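Local coordinates for protein putative glycosyltransferase (GalT1) (Streptococcus parasanguinis, PDB 4PHR) that binds UDP and is probably a glycosyltransferase, this chain being the GT-D-fold part of a longer protein, at residues E152-R157 with R173-S178; L226-S231 with H250-N255; L148-G153 with L200-L205. All blocks are in the same frame, centred on the assembly; numbering follows the deposited sequence.

In the fold
All three contacts reach the bound UDP. Interactions 1 and 3 share Glu152 and Gly153 and lie about 9 Å apart, centre to centre, because strand 147-153 has strand 170-176 as one neighbour and strand 200-204 as the other; together they present strand ends and loops to the uracil and ribose, meeting at uracil O2. Interaction 2, with its centre about 12 Å from that of interaction 1 and about 14 Å from that of interaction 3, reaches the diphosphate and, through His250, the ribose O2'; there the side chain of His228 comes within about 4 Å of the manganese ion. Backbone pairs join the groups: Thr155 O lies 2.9 Å from His250 N, and Leu226 N lies 2.8 Å from Val203 O.

Interaction 1: residues E152-R157 with R173-S178; sequences EGATSR and RLVCPS. With UDP (uridine-5'-diphosphate), chain B.
Backbone hydrogen bonds zip Glu152 to strand 173-176 in parallel register. Glu152 N donates to Leu174 O, and Cys176 N returns to Glu152 O over 2.7 Å, so Glu152 straddles Val175 as parallel pairing requires. Beyond it the ladder frays: Ala154 N reaches Cys176 O at 2.9 Å, but with an N-H...O angle of 121° that bond is weak, and the CA-H of Gly153 also points at the same oxygen.

One salt bridge reinforces the pairing. Glu152 holds CG between its backbone N and carbonyl carbon (chi1 62°) and then runs extended, which carries OE2 to 2.8 Å from Arg173 NH1. The guanidinium offers its edge, with OE2 near its plane, whereas NH1 meets the carboxylate from above, 39° out of its plane. Ser158 takes Glu152 OE1 and, through its carbonyl, Arg173 NH1, while Gln271 binds Arg173 NE; this buried ion pair is thus held from both ends.

Apolar contact is modest. Val175 CG1 presses on the Ala154 backbone at CA, 3.5 Å away, and meets Ala154 CB at 3.9 Å. Ser178 CB is in van der Waals contact with Thr155 OG1, whose hydrogen-bond partner is Asp257.

Ligand contacts come from the end of strand 147-153 and the loops that follow the two strands. Pro177 O accepts UDP N3 at 2.9 Å in a nearly straight bond, and Ser156 OG is hydrogen-bonded to ribose O3' over the same distance. Gly153 N donates to that OG, which helps orient the hydroxyl toward O3'. Gly153 CA, carrying no side chain, lies 3.0 Å from uracil O2.

The chemistry implies a nucleoside site that combines a main-chain carbonyl, accepting the imide N-H of uracil, with a serine hydroxyl at the ribose, while the buried ion pair links strands 147-153 and 170-176 beside it.

Interaction 2: residues L226-S231 with H250-N255; sequences LGHIDS and HTAEFN. With UDP (uridine-5'-diphosphate), chain B.
With chi1 at 171°, His250 sets its ring anti to the backbone N, and with chi1 at -84° His228 swings its own ring across to meet it. The two rings come rim to rim, their planes 13° apart, and NE2 faces NE2 at 2.7 Å in a hydrogen bond whose donor could be either histidine. On its other side His250 ND1 is hydrogen-bonded to Asp257 OD1.

Ala252 CB sits over one face of the His228 ring, 3.5 Å from its centroid, as a CH-pi contact; UDP C5' covers the opposite face. His228 occupies the N-cap position of helix 229-238, after a type II' turn from Leu226 to Ile229, and so brings the helix start to the diphosphate: its backbone N donates to UDP O2B at 2.9 Å, and its ND1 to O1B at 2.8 Å. Gly227 CA lies 3.3 Å from UDP O3A.

In the first turn of the helix, Ser231 OG accepts Ala252 N at 2.9 Å in a nearly straight bond. Water 1 lies between Asp230 OD2 and His250 O, and UDP O2' lies over the His250 ring face.

Interaction 3: residues L148-G153 with L200-L205; sequences LLIVEG and LILVML. With UDP (uridine-5'-diphosphate), chain B.
Two neighbouring strands of a five-stranded parallel sheet, 147-153 and 200-204, pair here in the GT-D-fold domain, beside the UDP pocket. The axes of these strand segments run 4.7 Å apart at closest approach and diverge by 20°. Leu149 N donates to Leu200 O and Leu202 N to Leu149 O; Val151 N then takes Leu202 O at 2.9 Å, and Met204 N takes Val151 O at 2.8 Å, each of these last two lying nearly along the carbonyl direction.

On the face carrying Leu148, Ile150, Leu200, Leu202 and Met204, Leu148 CD1 meets Leu202 CD1 at 3.9 Å, while its CD2 lies beside Leu200 CD2. Met204, bent at chi2 (76°), turns its sulfur back onto Ile150, SD to CG2 at 3.9 Å. On the other face Val151 CG2 and Ile201 CG2 lie side by side, 4.2 Å apart.

At the strand ends Leu205 CD1 reaches Gly153 N at 3.6 Å and UDP O2 at 3.5 Å, placing one methyl beside the uracil. The Val151 face is covered by helices 185-195 and 206-218, through Ile188, Thr192 and Leu212, and strand 170-176 flanks strand 147-153 on its far edge.

Interaction 1: residues E152-R157 with R173-S178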
loop_
_atom_site.group_PDB
_atom_site.type_symbol
_atom_site.label_atom_id
_atom_site.label_comp_id
_atom_site.label_asym_id
_atom_site.label_seq_id
_atom_site.Cartn_x
_atom_site.Cartn_y
_atom_site.Cartn_z
ATOM N N GLU A 152 2.245 5.984 9.610
ATOM C CA GLU A 152 2.128 4.536 9.733
ATOM C C GLU A 152 1.591 4.203 11.117
ATOM O O GLU A 152 1.467 5.088 11.977
ATOM C CB GLU A 152 3.488 3.870 9.529
ATOM C CG GLU A 152 4.511 4.283 10.581
ATOM C CD GLU A 152 5.851 3.584 10.460
ATOM O OE1 GLU A 152 6.049 2.808 9.492
ATOM O OE2 GLU A 152 6.710 3.811 11.347
ATOM N N GLY A 153 1.277 2.933 11.334
ATOM C CA GLY A 153 0.762 2.496 12.614
ATOM C C GLY A 153 1.859 2.181 13.603
ATOM O O GLY A 153 3.036 2.068 13.245
ATOM N N ALA A 154 1.467 1.999 14.857
ATOM C CA ALA A 154 2.426 1.773 15.929
ATOM C C ALA A 154 3.254 0.494 15.794
ATOM O O ALA A 154 4.353 0.411 16.348
ATOM C CB ALA A 154 1.717 1.813 17.283
ATOM N N THR A 155 2.730 -0.509 15.096
ATOM C CA THR A 155 3.473 -1.759 14.890
ATOM C C THR A 155 4.175 -1.828 13.523
ATOM O O THR A 155 4.966 -2.740 13.276
ATOM C CB THR A 155 2.575 -3.011 15.068
ATOM O OG1 THR A 155 1.516 -2.997 14.095
ATOM C CG2 THR A 155 1.985 -3.047 16.466
ATOM N N SER A 156 3.894 -0.875 12.642
ATOM C CA SER A 156 4.411 -0.903 11.267
ATOM C C SER A 156 5.940 -0.835 11.228
ATOM O O SER A 156 6.602 -1.649 10.571
ATOM C CB SER A 156 3.826 0.255 10.453
ATOM O OG SER A 156 2.415 0.178 10.382
ATOM N N ARG A 157 6.497 0.151 11.922
ATOM C CA ARG A 157 7.949 0.306 12.052
ATOM C C ARG A 157 8.682 0.119 10.722
ATOM O O ARG A 157 9.668 -0.628 10.606
ATOM C CB ARG A 157 8.462 -0.613 13.154
ATOM C CG ARG A 157 7.781 -0.261 14.467
ATOM C CD ARG A 157 8.198 -1.094 15.637
ATOM N NE ARG A 157 7.596 -0.530 16.842
ATOM C CZ ARG A 157 8.270 -0.231 17.945
ATOM N NH1 ARG A 157 9.571 -0.464 18.008
ATOM N NH2 ARG A 157 7.637 0.289 18.987
ATOM N N ARG A 173 8.115 10.721 11.593
ATOM C CA ARG A 173 7.026 9.745 11.602
ATOM C C ARG A 173 5.841 10.247 12.403
ATOM O O ARG A 173 6.000 10.770 13.506
ATOM C CB ARG A 173 7.483 8.413 12.213
ATOM C CG ARG A 173 8.626 7.746 11.493
ATOM C CD ARG A 173 9.092 6.454 12.177
ATOM N NE ARG A 173 10.318 5.981 11.539
ATOM C CZ ARG A 173 10.391 4.973 10.680
ATOM N NH1 ARG A 173 9.317 4.244 10.366
ATOM N NH2 ARG A 173 11.571 4.671 10.156
ATOM N N LEU A 174 4.658 10.071 11.835
ATOM C CA LEU A 174 3.417 10.290 12.555
ATOM C C LEU A 174 2.871 8.901 12.841
ATOM O O LEU A 174 2.491 8.177 11.921
ATOM C CB LEU A 174 2.436 11.090 11.696
ATOM C CG LEU A 174 1.128 11.586 12.311
ATOM C CD1 LEU A 174 1.411 12.495 13.506
ATOM C CD2 LEU A 174 0.278 12.309 11.260
ATOM N N VAL A 175 2.858 8.514 14.113
ATOM C CA VAL A 175 2.553 7.130 14.463
ATOM C C VAL A 175 1.107 7.025 14.915
ATOM O O VAL A 175 0.718 7.619 15.916
ATOM C CB VAL A 175 3.521 6.585 15.526
ATOM C CG1 VAL A 175 3.173 5.157 15.888
ATOM C CG2 VAL A 175 4.954 6.673 15.007
ATOM N N CYS A 176 0.327 6.266 14.156
ATOM C CA CYS A 176 -1.112 6.175 14.303
ATOM C C CYS A 176 -1.521 4.815 14.865
ATOM O O CYS A 176 -0.671 3.938 15.067
ATOM C CB CYS A 176 -1.754 6.388 12.935
ATOM S SG CYS A 176 -1.259 7.948 12.124
ATOM N N PRO A 177 -2.829 4.621 15.102
ATOM C CA PRO A 177 -3.236 3.313 15.626
ATOM C C PRO A 177 -2.964 2.187 14.633
ATOM O O PRO A 177 -3.110 2.384 13.420
ATOM C CB PRO A 177 -4.743 3.484 15.854
ATOM C CG PRO A 177 -4.912 4.955 16.072
ATOM C CD PRO A 177 -3.946 5.582 15.104
ATOM N N SER A 178 -2.559 1.030 15.148
ATOM C CA SER A 178 -2.276 -0.137 14.320
ATOM C C SER A 178 -3.544 -0.808 13.813
ATOM O O SER A 178 -3.498 -1.634 12.911
ATOM C CB SER A 178 -1.430 -1.144 15.093
ATOM O OG SER A 178 -2.109 -1.568 16.266
HETATM N N1 UDP B . -2.186 -0.327 9.316
HETATM C C2 UDP B . -2.194 0.471 10.433
HETATM N N3 UDP B . -3.389 0.885 10.970
HETATM C C4 UDP B . -4.581 0.513 10.395
HETATM C C5 UDP B . -4.578 -0.294 9.257
HETATM C C6 UDP B . -3.363 -0.815 8.826
HETATM O O2 UDP B . -1.139 0.798 10.977
HETATM O O4 UDP B . -5.628 0.934 10.898
HETATM C "C1'" UDP B . -0.893 -0.687 8.714
HETATM C "C2'" UDP B . -0.346 -2.078 8.896
HETATM O "O2'" UDP B . 0.282 -2.206 10.155
HETATM C "C3'" UDP B . 0.643 -2.142 7.753
HETATM C "C4'" UDP B . -0.036 -1.318 6.671
HETATM O "O4'" UDP B . -1.069 -0.569 7.317
HETATM O "O3'" UDP B . 1.845 -1.500 8.118
HETATM C "C5'" UDP B . -0.615 -2.194 5.566
HETATM O "O5'" UDP B . -1.298 -1.361 4.639
HETATM P PA UDP B . -2.068 -1.957 3.357
HETATM O O1A UDP B . -3.214 -2.772 3.804
HETATM O O2A UDP B . -2.383 -0.795 2.493
HETATM O O3A UDP B . -0.933 -2.924 2.722
HETATM P PB UDP B . -0.848 -3.774 1.334
HETATM O O1B UDP B . -1.053 -5.199 1.726
HETATM O O2B UDP B . 0.534 -3.521 0.862
HETATM O O3B UDP B . -1.914 -3.292 0.399
#

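Interaction 2: residues L226-S231 with H250-N255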
loop_
_atom_site.group_PDB
_atom_site.type_symbol
_atom_site.label_atom_id
_atom_site.label_comp_id
_atom_site.label_asym_id
_atom_site.label_seq_id
_atom_site.Cartn_x
_atom_site.Cartn_y
_atom_site.Cartn_z
ATOM N N LEU A 226 2.235 3.094 0.510
ATOM C CA LEU A 226 3.201 1.996 0.382
ATOM C C LEU A 226 2.892 0.741 1.204
ATOM O O LEU A 226 3.648 -0.229 1.151
ATOM C CB LEU A 226 4.621 2.470 0.704
ATOM C CG LEU A 226 5.301 3.379 -0.331
ATOM C CD1 LEU A 226 6.690 3.792 0.147
ATOM C CD2 LEU A 226 5.364 2.679 -1.684
ATOM N N GLY A 227 1.808 0.763 1.976
ATOM C CA GLY A 227 1.293 -0.442 2.608
ATOM C C GLY A 227 2.332 -1.323 3.278
ATOM O O GLY A 227 3.053 -0.877 4.169
ATOM N N HIS A 228 2.401 -2.578 2.837
ATOM C CA HIS A 228 3.235 -3.616 3.465
ATOM C C HIS A 228 4.663 -3.715 2.913
ATOM O O HIS A 228 5.313 -4.769 3.025
ATOM C CB HIS A 228 2.530 -4.974 3.374
ATOM C CG HIS A 228 1.529 -5.208 4.464
ATOM N ND1 HIS A 228 0.218 -5.549 4.213
ATOM C CD2 HIS A 228 1.659 -5.176 5.811
ATOM C CE1 HIS A 228 -0.418 -5.720 5.360
ATOM N NE2 HIS A 228 0.436 -5.504 6.346
ATOM N N ILE A 229 5.164 -2.636 2.319
ATOM C CA ILE A 229 6.489 -2.681 1.700
ATOM C C ILE A 229 7.571 -3.197 2.663
ATOM O O ILE A 229 8.479 -3.924 2.260
ATOM C CB ILE A 229 6.911 -1.305 1.098
ATOM C CG1 ILE A 229 8.192 -1.460 0.281
ATOM C CG2 ILE A 229 7.052 -0.239 2.183
ATOM C CD1 ILE A 229 8.028 -2.409 -0.887
ATOM N N ASP A 230 7.474 -2.855 3.945
ATOM C CA ASP A 230 8.508 -3.279 4.882
ATOM C C ASP A 230 8.596 -4.797 5.039
ATOM O O ASP A 230 9.697 -5.355 5.088
ATOM C CB ASP A 230 8.324 -2.646 6.261
ATOM C CG ASP A 230 9.413 -3.069 7.230
ATOM O OD1 ASP A 230 10.478 -2.407 7.261
ATOM O OD2 ASP A 230 9.210 -4.075 7.948
ATOM N N SER A 231 7.445 -5.459 5.154
ATOM C CA SER A 231 7.429 -6.915 5.281
ATOM C C SER A 231 8.070 -7.552 4.066
ATOM O O SER A 231 8.872 -8.484 4.191
ATOM C CB SER A 231 5.997 -7.446 5.404
ATOM O OG SER A 231 5.393 -7.021 6.607
ATOM N N HIS A 250 4.996 -5.631 13.120
ATOM C CA HIS A 250 3.907 -6.179 12.316
ATOM C C HIS A 250 4.435 -6.945 11.100
ATOM O O HIS A 250 5.389 -6.510 10.465
ATOM C CB HIS A 250 3.038 -5.010 11.836
ATOM C CG HIS A 250 2.004 -5.390 10.825
ATOM N ND1 HIS A 250 0.828 -6.021 11.167
ATOM C CD2 HIS A 250 1.965 -5.221 9.483
ATOM C CE1 HIS A 250 0.108 -6.220 10.078
ATOM N NE2 HIS A 250 0.777 -5.747 9.043
ATOM N N THR A 251 3.801 -8.067 10.772
ATOM C CA THR A 251 4.107 -8.788 9.542
ATOM C C THR A 251 2.874 -8.896 8.653
ATOM O O THR A 251 1.815 -9.309 9.113
ATOM C CB THR A 251 4.588 -10.230 9.816
ATOM O OG1 THR A 251 5.665 -10.223 10.757
ATOM C CG2 THR A 251 5.081 -10.859 8.528
ATOM N N ALA A 252 3.027 -8.553 7.373
ATOM C CA ALA A 252 1.960 -8.727 6.386
ATOM C C ALA A 252 1.369 -10.132 6.460
ATOM O O ALA A 252 2.105 -11.115 6.546
ATOM C CB ALA A 252 2.492 -8.468 4.982
ATOM N N GLU A 253 0.040 -10.202 6.419
ATOM C CA GLU A 253 -0.740 -11.449 6.380
ATOM C C GLU A 253 -0.857 -12.175 7.716
ATOM O O GLU A 253 -1.531 -13.200 7.825
ATOM C CB GLU A 253 -0.276 -12.389 5.264
ATOM C CG GLU A 253 -0.820 -12.012 3.879
ATOM C CD GLU A 253 -0.050 -10.887 3.218
ATOM O OE1 GLU A 253 1.138 -11.088 2.901
ATOM O OE2 GLU A 253 -0.631 -9.802 3.008
ATOM N N PHE A 254 -0.210 -11.630 8.736
ATOM C CA PHE A 254 -0.468 -12.054 10.103
ATOM C C PHE A 254 -1.430 -11.031 10.673
ATOM O O PHE A 254 -1.039 -9.914 11.012
ATOM C CB PHE A 254 0.833 -12.135 10.894
ATOM C CG PHE A 254 1.709 -13.278 10.478
ATOM C CD1 PHE A 254 2.456 -13.209 9.314
ATOM C CD2 PHE A 254 1.770 -14.428 11.238
ATOM C CE1 PHE A 254 3.249 -14.260 8.923
ATOM C CE2 PHE A 254 2.565 -15.484 10.857
ATOM C CZ PHE A 254 3.306 -15.404 9.698
ATOM N N ASN A 255 -2.696 -11.430 10.769
ATOM C CA ASN A 255 -3.810 -10.484 10.802
ATOM C C ASN A 255 -4.322 -10.038 12.167
ATOM O O ASN A 255 -5.423 -9.491 12.259
ATOM C CB ASN A 255 -4.975 -11.029 9.966
ATOM C CG ASN A 255 -4.715 -10.928 8.477
ATOM O OD1 ASN A 255 -4.031 -10.009 8.018
ATOM N ND2 ASN A 255 -5.254 -11.873 7.714
HETATM N N1 UDP B . -2.186 -0.327 9.316
HETATM C C2 UDP B . -2.194 0.471 10.433
HETATM N N3 UDP B . -3.389 0.885 10.970
HETATM C C4 UDP B . -4.581 0.513 10.395
HETATM C C5 UDP B . -4.578 -0.294 9.257
HETATM C C6 UDP B . -3.363 -0.815 8.826
HETATM O O2 UDP B . -1.139 0.798 10.977
HETATM O O4 UDP B . -5.628 0.934 10.898
HETATM C "C1'" UDP B . -0.893 -0.687 8.714
HETATM C "C2'" UDP B . -0.346 -2.078 8.896
HETATM O "O2'" UDP B . 0.282 -2.206 10.155
HETATM C "C3'" UDP B . 0.643 -2.142 7.753
HETATM C "C4'" UDP B . -0.036 -1.318 6.671
HETATM O "O4'" UDP B . -1.069 -0.569 7.317
HETATM O "O3'" UDP B . 1.845 -1.500 8.118
HETATM C "C5'" UDP B . -0.615 -2.194 5.566
HETATM O "O5'" UDP B . -1.298 -1.361 4.639
HETATM P PA UDP B . -2.068 -1.957 3.357
HETATM O O1A UDP B . -3.214 -2.772 3.804
HETATM O O2A UDP B . -2.383 -0.795 2.493
HETATM O O3A UDP B . -0.933 -2.924 2.722
HETATM P PB UDP B . -0.848 -3.774 1.334
HETATM O O1B UDP B . -1.053 -5.199 1.726
HETATM O O2B UDP B . 0.534 -3.521 0.862
HETATM O O3B UDP B . -1.914 -3.292 0.399
HETATM O O HOH W 1 7.029 -5.690 8.266
#

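Interaction 3: residues L148-G153 with L200-L205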
loop_
_atom_site.group_PDB
_atom_site.type_symbol
_atom_site.label_atom_id
_atom_site.label_comp_id
_atom_site.label_asym_id
_atom_site.label_seq_id
_atom_site.Cartn_x
_atom_site.Cartn_y
_atom_site.Cartn_z
ATOM N N LEU A 148 11.480 12.790 4.380
ATOM C CA LEU A 148 10.263 11.991 4.424
ATOM C C LEU A 148 9.387 12.298 5.620
ATOM O O LEU A 148 9.887 12.559 6.720
ATOM C CB LEU A 148 10.605 10.502 4.476
ATOM C CG LEU A 148 11.400 9.944 3.303
ATOM C CD1 LEU A 148 11.700 8.463 3.515
ATOM C CD2 LEU A 148 10.639 10.194 2.010
ATOM N N LEU A 149 8.076 12.237 5.399
ATOM C CA LEU A 149 7.120 12.117 6.485
ATOM C C LEU A 149 6.438 10.770 6.297
ATOM O O LEU A 149 5.768 10.550 5.291
ATOM C CB LEU A 149 6.092 13.249 6.438
ATOM C CG LEU A 149 4.982 13.186 7.492
ATOM C CD1 LEU A 149 5.561 13.213 8.903
ATOM C CD2 LEU A 149 3.996 14.329 7.298
ATOM N N ILE A 150 6.651 9.859 7.236
ATOM C CA ILE A 150 6.040 8.540 7.165
ATOM C C ILE A 150 4.874 8.495 8.129
ATOM O O ILE A 150 5.038 8.766 9.322
ATOM C CB ILE A 150 7.053 7.422 7.512
ATOM C CG1 ILE A 150 8.204 7.399 6.495
ATOM C CG2 ILE A 150 6.347 6.071 7.629
ATOM C CD1 ILE A 150 9.269 6.376 6.814
ATOM N N VAL A 151 3.696 8.187 7.600
ATOM C CA VAL A 151 2.487 8.077 8.405
ATOM C C VAL A 151 2.153 6.596 8.432
ATOM O O VAL A 151 1.862 6.011 7.395
ATOM C CB VAL A 151 1.323 8.891 7.786
ATOM C CG1 VAL A 151 0.078 8.831 8.679
ATOM C CG2 VAL A 151 1.752 10.345 7.556
ATOM N N GLU A 152 2.245 5.984 9.610
ATOM C CA GLU A 152 2.128 4.536 9.733
ATOM C C GLU A 152 1.591 4.203 11.117
ATOM O O GLU A 152 1.467 5.088 11.977
ATOM C CB GLU A 152 3.488 3.870 9.529
ATOM C CG GLU A 152 4.511 4.283 10.581
ATOM C CD GLU A 152 5.851 3.584 10.460
ATOM O OE1 GLU A 152 6.049 2.808 9.492
ATOM O OE2 GLU A 152 6.710 3.811 11.347
ATOM N N GLY A 153 1.277 2.933 11.334
ATOM C CA GLY A 153 0.762 2.496 12.614
ATOM C C GLY A 153 1.859 2.181 13.603
ATOM O O GLY A 153 3.036 2.068 13.245
ATOM N N LEU A 200 8.287 14.514 1.235
ATOM C CA LEU A 200 7.526 13.504 0.515
ATOM C C LEU A 200 6.814 12.665 1.572
ATOM O O LEU A 200 7.427 12.251 2.562
ATOM C CB LEU A 200 8.478 12.631 -0.302
ATOM C CG LEU A 200 7.914 11.385 -0.981
ATOM C CD1 LEU A 200 6.891 11.779 -2.037
ATOM C CD2 LEU A 200 9.039 10.571 -1.616
ATOM N N ILE A 201 5.526 12.415 1.377
ATOM C CA ILE A 201 4.741 11.701 2.376
ATOM C C ILE A 201 4.574 10.248 1.945
ATOM O O ILE A 201 4.168 9.986 0.819
ATOM C CB ILE A 201 3.343 12.354 2.565
ATOM C CG1 ILE A 201 3.476 13.860 2.853
ATOM C CG2 ILE A 201 2.565 11.643 3.664
ATOM C CD1 ILE A 201 2.146 14.615 2.790
ATOM N N LEU A 202 4.924 9.314 2.827
ATOM C CA LEU A 202 4.738 7.886 2.581
ATOM C C LEU A 202 3.741 7.399 3.609
ATOM O O LEU A 202 3.861 7.730 4.789
ATOM C CB LEU A 202 6.051 7.120 2.762
ATOM C CG LEU A 202 7.250 7.597 1.932
ATOM C CD1 LEU A 202 8.467 6.700 2.172
ATOM C CD2 LEU A 202 6.902 7.675 0.450
ATOM N N VAL A 203 2.753 6.624 3.173
ATOM C CA VAL A 203 1.690 6.215 4.077
ATOM C C VAL A 203 1.553 4.697 4.086
ATOM O O VAL A 203 1.434 4.075 3.030
ATOM C CB VAL A 203 0.337 6.852 3.680
ATOM C CG1 VAL A 203 -0.695 6.602 4.768
ATOM C CG2 VAL A 203 0.505 8.346 3.423
ATOM N N MET A 204 1.554 4.119 5.290
ATOM C CA MET A 204 1.403 2.681 5.484
ATOM C C MET A 204 0.310 2.511 6.535
ATOM O O MET A 204 0.589 2.455 7.733
ATOM C CB MET A 204 2.720 2.033 5.941
ATOM C CG MET A 204 3.873 2.172 4.941
ATOM S SD MET A 204 4.615 3.832 4.920
ATOM C CE MET A 204 6.296 3.470 4.423
ATOM N N LEU A 205 -0.943 2.459 6.088
ATOM C CA LEU A 205 -2.050 2.631 7.020
ATOM C C LEU A 205 -3.361 2.026 6.515
ATOM O O LEU A 205 -4.439 2.563 6.763
ATOM C CB LEU A 205 -2.231 4.119 7.384
ATOM C CG LEU A 205 -2.804 4.394 8.779
ATOM C CD1 LEU A 205 -1.783 4.077 9.875
ATOM C CD2 LEU A 205 -3.281 5.840 8.894
HETATM N N1 UDP B . -2.186 -0.327 9.316
HETATM C C2 UDP B . -2.194 0.471 10.433
HETATM N N3 UDP B . -3.389 0.885 10.970
HETATM C C4 UDP B . -4.581 0.513 10.395
HETATM C C5 UDP B . -4.578 -0.294 9.257
HETATM C C6 UDP B . -3.363 -0.815 8.826
HETATM O O2 UDP B . -1.139 0.798 10.977
HETATM O O4 UDP B . -5.628 0.934 10.898
HETATM C "C1'" UDP B . -0.893 -0.687 8.714
HETATM C "C2'" UDP B . -0.346 -2.078 8.896
HETATM O "O2'" UDP B . 0.282 -2.206 10.155
HETATM C "C3'" UDP B . 0.643 -2.142 7.753
HETATM C "C4'" UDP B . -0.036 -1.318 6.671
HETATM O "O4'" UDP B . -1.069 -0.569 7.317
HETATM O "O3'" UDP B . 1.845 -1.500 8.118
HETATM C "C5'" UDP B . -0.615 -2.194 5.566
HETATM O "O5'" UDP B . -1.298 -1.361 4.639
HETATM P PA UDP B . -2.068 -1.957 3.357
HETATM O O1A UDP B . -3.214 -2.772 3.804
HETATM O O2A UDP B . -2.383 -0.795 2.493
HETATM O O3A UDP B . -0.933 -2.924 2.722
HETATM P PB UDP B . -0.848 -3.774 1.334
HETATM O O1B UDP B . -1.053 -5.199 1.726
HETATM O O2B UDP B . 0.534 -3.521 0.862
HETATM O O3B UDP B . -1.914 -3.292 0.399
#